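Local coordinates for esterase (Uncultured bacterium, PDB 5EGN), which degrades N-acyl homoserine lactone quorum-sensing signals as a lactonase, probably by hydrolysing the lactone ring, and is classed among the carboxylesterases, at residues V23-F28 with I49-R54; P205-A210 with E233-N238. The protein carries 2 engineered substitutions. All coordinates share one frame; numbering follows the deposited sequence.

Contact 1: residues V23-F28 with I49-R54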
# COMPACT_ATOMS: atom_id res chain seq x y z
N VAL A 23 7.01 9.80 -10.89
CA VAL A 23 6.38 10.34 -9.69
C VAL A 23 4.89 10.02 -9.61
O VAL A 23 4.11 10.44 -10.47
CB VAL A 23 6.58 11.86 -9.59
CG1 VAL A 23 5.87 12.41 -8.37
CG2 VAL A 23 8.07 12.19 -9.53
N PHE A 24 4.50 9.29 -8.57
CA PHE A 24 3.11 8.93 -8.34
C PHE A 24 2.44 9.87 -7.34
O PHE A 24 2.89 10.04 -6.18
CB PHE A 24 2.99 7.48 -7.87
CG PHE A 24 3.48 6.47 -8.87
CD1 PHE A 24 4.77 5.99 -8.81
CD2 PHE A 24 2.64 5.99 -9.87
CE1 PHE A 24 5.23 5.06 -9.72
CE2 PHE A 24 3.09 5.06 -10.78
CZ PHE A 24 4.38 4.59 -10.71
N LEU A 25 1.35 10.47 -7.82
CA LEU A 25 0.55 11.45 -7.09
C LEU A 25 -0.84 10.90 -6.86
O LEU A 25 -1.64 10.79 -7.79
CB LEU A 25 0.48 12.76 -7.89
CG LEU A 25 1.82 13.35 -8.30
CD1 LEU A 25 1.65 14.60 -9.14
CD2 LEU A 25 2.62 13.63 -7.05
N HIS A 26 -1.14 10.56 -5.61
CA HIS A 26 -2.38 9.89 -5.25
C HIS A 26 -3.61 10.79 -5.38
O HIS A 26 -3.49 12.02 -5.35
CB HIS A 26 -2.29 9.36 -3.82
CG HIS A 26 -2.31 10.43 -2.77
ND1 HIS A 26 -3.48 11.00 -2.32
CD2 HIS A 26 -1.30 11.03 -2.09
CE1 HIS A 26 -3.19 11.92 -1.41
NE2 HIS A 26 -1.88 11.95 -1.25
N PRO A 27 -4.81 10.19 -5.52
CA PRO A 27 -6.05 10.98 -5.57
C PRO A 27 -6.43 11.60 -4.23
O PRO A 27 -5.81 11.31 -3.21
CB PRO A 27 -7.10 9.95 -6.00
CG PRO A 27 -6.56 8.66 -5.53
CD PRO A 27 -5.07 8.76 -5.73
N PHE A 28 -7.45 12.45 -4.25
CA PHE A 28 -7.90 13.19 -3.08
C PHE A 28 -8.42 12.25 -1.99
O PHE A 28 -9.04 11.23 -2.28
CB PHE A 28 -8.97 14.20 -3.48
CG PHE A 28 -9.22 15.27 -2.47
CD1 PHE A 28 -8.17 16.01 -1.94
CD2 PHE A 28 -10.51 15.57 -2.06
CE1 PHE A 28 -8.40 17.01 -1.01
CE2 PHE A 28 -10.75 16.57 -1.13
CZ PHE A 28 -9.69 17.29 -0.61
N ILE A 49 9.05 7.37 -7.16
CA ILE A 49 8.83 8.35 -6.11
C ILE A 49 7.34 8.47 -5.87
O ILE A 49 6.63 8.94 -6.75
CB ILE A 49 9.41 9.73 -6.48
CG1 ILE A 49 10.89 9.61 -6.87
CG2 ILE A 49 9.18 10.73 -5.36
CD1 ILE A 49 11.31 10.62 -7.92
N VAL A 50 6.86 8.06 -4.71
CA VAL A 50 5.43 8.13 -4.43
C VAL A 50 5.17 9.10 -3.29
O VAL A 50 5.81 9.00 -2.23
CB VAL A 50 4.86 6.73 -4.10
CG1 VAL A 50 5.78 6.00 -3.15
CG2 VAL A 50 3.45 6.83 -3.55
N ILE A 51 4.26 10.05 -3.49
CA ILE A 51 4.13 11.14 -2.52
C ILE A 51 2.77 11.22 -1.81
O ILE A 51 1.71 11.03 -2.43
CB ILE A 51 4.41 12.51 -3.18
CG1 ILE A 51 5.85 12.56 -3.69
CG2 ILE A 51 4.19 13.66 -2.21
CD1 ILE A 51 6.20 13.83 -4.42
N ASP A 52 2.82 11.47 -0.51
CA ASP A 52 1.66 11.87 0.27
C ASP A 52 1.48 13.39 0.19
O ASP A 52 2.34 14.14 0.64
CB ASP A 52 1.81 11.44 1.73
CG ASP A 52 1.48 9.98 1.95
OD1 ASP A 52 1.48 9.21 0.96
OD2 ASP A 52 1.22 9.61 3.11
N HIS A 53 0.37 13.83 -0.39
CA HIS A 53 0.05 15.25 -0.45
C HIS A 53 -0.10 15.80 0.95
O HIS A 53 -0.35 15.05 1.90
CB HIS A 53 -1.23 15.49 -1.25
CG HIS A 53 -1.23 14.87 -2.61
ND1 HIS A 53 -0.08 14.68 -3.34
CD2 HIS A 53 -2.25 14.40 -3.37
CE1 HIS A 53 -0.38 14.11 -4.50
NE2 HIS A 53 -1.69 13.93 -4.54
N ARG A 54 0.05 17.12 1.10
CA ARG A 54 -0.19 17.75 2.39
C ARG A 54 -1.66 17.58 2.76
O ARG A 54 -2.54 17.68 1.91
CB ARG A 54 0.20 19.23 2.36
CG ARG A 54 -0.53 20.06 1.32
CD ARG A 54 -0.25 21.54 1.51
NE ARG A 54 1.18 21.83 1.47
CZ ARG A 54 1.71 23.03 1.72
NH1 ARG A 54 0.92 24.05 2.04
NH2 ARG A 54 3.02 23.20 1.66
O HOH W 1 1.25 9.48 -4.34
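Ile49 meets Val23 where two parallel strands run in register, 4.7 Å apart at their axes. The carbonyl O of Ile49 takes the amide of Phe24 (N to O 2.8 Å), while Ile49 CD1 packs against Val23 CG2 at 3.9 Å, on the sheet face that also carries Leu25 and Ile51. Val50 turns to the other face, its CB beside that of Phe24, and Trp35 touches both residues. Ile51 returns to the first face: its N bonds to Phe24 O (3.0 Å), and beyond this point the strands begin to part. The Asp52 carboxylate is taken up outside the pair, by the backbone amides of Arg58 and Gly32. The chain then brings His53 back to the first segment. Its ring lies in an offset stack on that of His26, centroids 3.8 Å apart and planes 24° from parallel, the two side chains arriving from opposite directions. With CG between the backbone N and the carbonyl carbon (chi1 71°), the His26 ring reaches across to the second segment, where NE2 accepts the backbone N-H of His53 at 3.1 Å in a nearly straight bond. In return His53 NE2 donates to the backbone O of His26 at 2.7 Å, on a lone pair in the carbonyl plane though bent at the hydrogen (131°), while Leu25 CB lies at the edge of the His53 ring. A leucine at His26 would probably leave the His53 amide without its acceptor and the His53 ring without its stacking partner. Strands 21-25 and 47-51 are parallel neighbours in the alpha/beta hydrolase sheet, and the two histidines join the loops just past their C-terminal ends; in relatives the loop after the strand equivalent to 21-25 commonly contributes to the oxyanion hole.

Contact 2: residues P205-A210 with E233-N238. Engineered in segment 233-238: Asn238 (natural residue Lys).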
# COMPACT_ATOMS: atom_id res chain seq x y z
N PRO A 205 4.64 15.58 -23.52
CA PRO A 205 3.93 14.35 -23.86
C PRO A 205 2.94 13.94 -22.77
O PRO A 205 3.34 13.67 -21.64
CB PRO A 205 5.06 13.32 -23.98
CG PRO A 205 6.24 14.12 -24.37
CD PRO A 205 6.10 15.43 -23.65
N THR A 206 1.66 13.88 -23.13
CA THR A 206 0.61 13.63 -22.15
C THR A 206 -0.32 12.50 -22.57
O THR A 206 -0.90 12.53 -23.66
CB THR A 206 -0.23 14.89 -21.89
OG1 THR A 206 0.61 15.93 -21.35
CG2 THR A 206 -1.35 14.60 -20.91
N LEU A 207 -0.45 11.50 -21.70
CA LEU A 207 -1.41 10.43 -21.90
C LEU A 207 -2.53 10.54 -20.87
O LEU A 207 -2.32 10.30 -19.68
CB LEU A 207 -0.73 9.06 -21.79
CG LEU A 207 -1.65 7.83 -21.87
CD1 LEU A 207 -2.46 7.84 -23.15
CD2 LEU A 207 -0.83 6.55 -21.76
N VAL A 208 -3.72 10.92 -21.33
CA VAL A 208 -4.87 11.04 -20.45
C VAL A 208 -5.66 9.73 -20.46
O VAL A 208 -6.02 9.23 -21.52
CB VAL A 208 -5.79 12.20 -20.85
CG1 VAL A 208 -6.93 12.36 -19.86
CG2 VAL A 208 -4.99 13.49 -20.95
N VAL A 209 -5.92 9.19 -19.27
CA VAL A 209 -6.60 7.90 -19.15
C VAL A 209 -7.89 8.03 -18.35
O VAL A 209 -7.88 8.51 -17.22
CB VAL A 209 -5.69 6.85 -18.50
CG1 VAL A 209 -6.36 5.49 -18.52
CG2 VAL A 209 -4.35 6.80 -19.21
N ALA A 210 -8.99 7.59 -18.94
CA ALA A 210 -10.30 7.73 -18.32
C ALA A 210 -11.05 6.41 -18.25
O ALA A 210 -10.99 5.60 -19.17
CB ALA A 210 -11.13 8.75 -19.09
N GLU A 233 -2.90 12.07 -25.95
CA GLU A 233 -3.68 10.90 -26.30
C GLU A 233 -4.66 10.56 -25.18
O GLU A 233 -4.34 10.69 -24.00
CB GLU A 233 -2.77 9.70 -26.58
CG GLU A 233 -3.52 8.45 -27.03
CD GLU A 233 -2.60 7.30 -27.37
OE1 GLU A 233 -1.37 7.51 -27.38
OE2 GLU A 233 -3.10 6.19 -27.63
N LEU A 234 -5.86 10.15 -25.55
CA LEU A 234 -6.86 9.73 -24.58
C LEU A 234 -7.18 8.25 -24.73
O LEU A 234 -7.38 7.75 -25.84
CB LEU A 234 -8.14 10.56 -24.72
CG LEU A 234 -9.28 10.17 -23.77
CD1 LEU A 234 -8.90 10.45 -22.33
CD2 LEU A 234 -10.54 10.91 -24.15
N ARG A 235 -7.23 7.55 -23.60
CA ARG A 235 -7.64 6.15 -23.58
C ARG A 235 -8.83 6.01 -22.64
O ARG A 235 -8.69 6.11 -21.42
CB ARG A 235 -6.50 5.24 -23.13
CG ARG A 235 -5.30 5.23 -24.07
CD ARG A 235 -5.28 3.99 -24.96
NE ARG A 235 -4.16 4.02 -25.90
CZ ARG A 235 -3.44 2.95 -26.25
NH1 ARG A 235 -3.72 1.76 -25.72
NH2 ARG A 235 -2.44 3.07 -27.11
N VAL A 236 -10.01 5.78 -23.20
CA VAL A 236 -11.21 5.53 -22.41
C VAL A 236 -11.28 4.05 -22.06
O VAL A 236 -11.44 3.21 -22.95
CB VAL A 236 -12.48 5.96 -23.14
CG1 VAL A 236 -13.70 5.65 -22.30
CG2 VAL A 236 -12.42 7.44 -23.49
N ILE A 237 -11.16 3.71 -20.78
CA ILE A 237 -11.03 2.31 -20.39
C ILE A 237 -12.37 1.67 -20.05
O ILE A 237 -13.09 2.16 -19.18
CB ILE A 237 -10.07 2.16 -19.19
CG1 ILE A 237 -8.76 2.89 -19.46
CG2 ILE A 237 -9.79 0.70 -18.94
CD1 ILE A 237 -8.02 2.38 -20.68
N ASN A 238 -12.70 0.58 -20.74
CA ASN A 238 -13.93 -0.18 -20.49
C ASN A 238 -13.92 -0.87 -19.13
O ASN A 238 -12.90 -1.43 -18.72
CB ASN A 238 -14.14 -1.23 -21.59
CG ASN A 238 -15.44 -1.04 -22.35
OD1 ASN A 238 -15.60 -0.08 -23.10
ND2 ASN A 238 -16.37 -1.97 -22.18
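Val208 and Leu234 meet at a slant on neighbouring parallel strands, the two strands of a beta-alpha-beta unit whose crossover helix is 219-228, at the 233-237 edge of the alpha/beta hydrolase sheet. Backbone bonds alternate in the regular parallel pattern: Thr206 O receives Glu233 N, Glu233 O receives Val208 N at 2.8 Å, Val208 O receives Arg235 N, and Arg235 O receives Ala210 N at 2.9 Å. Side chains then divide between the two faces. On the face packed by helix 219-228, Leu234 has CG anti to the backbone N (chi1 178°), which brings CD1 obliquely over the neighbouring strand to within 3.7 Å of Val208 CG1. The same methyl lies 4.3 Å from Ala210 CB; the alanine's short side chain and Val208 both lean on Asn222, and Leu234 also touches Gln223 and Ala226. The other face is mixed in character. Val209 and Ile237 cross there, CG1 to CG1 at 3.7 Å, and Val209 also meets Leu255 of helix 249-257 and Leu114 and Leu116 of the adjoining strand. Leu207 lies alongside Glu233, both pointing the same way, and its CD1 rests 3.9 Å from Glu233 CB and 4.0 Å from Arg235 CG, one methyl touching the aliphatic parts of both charged side chains. Those residues, two apart on the edge strand, join in a salt bridge. Glu233 is extended as far as its carboxylate, whereas Arg235 bends at chi2 (-101°) and is turned back along its own strand. Its guanidinium approaches side-on with two nitrogens, both from one face of the carboxylate and both to a single oxygen, with Arg235 NE 3.0 Å from Glu233 OE2.

Contact 1 and contact 2 belong to one sheet but never touch: their centres lie 19 Å apart and their nearest atoms about 11 Å. Strands 87-92 and 110-116 separate them, the first hydrogen-bonded to strand 21-25 and the second to strand 206-211. Strand 87-92 leads into a probable nucleophile elbow around Ser93, whose residues the side chain of Leu25 touches. In this family the catalytic acid and histidine usually follow strands equivalent to 206-211 and 233-237. Contact 1 is buried, its centre about 7 Å from that of the chain; contact 2, its centre about 14 Å out, is partly buried at the sheet's edge.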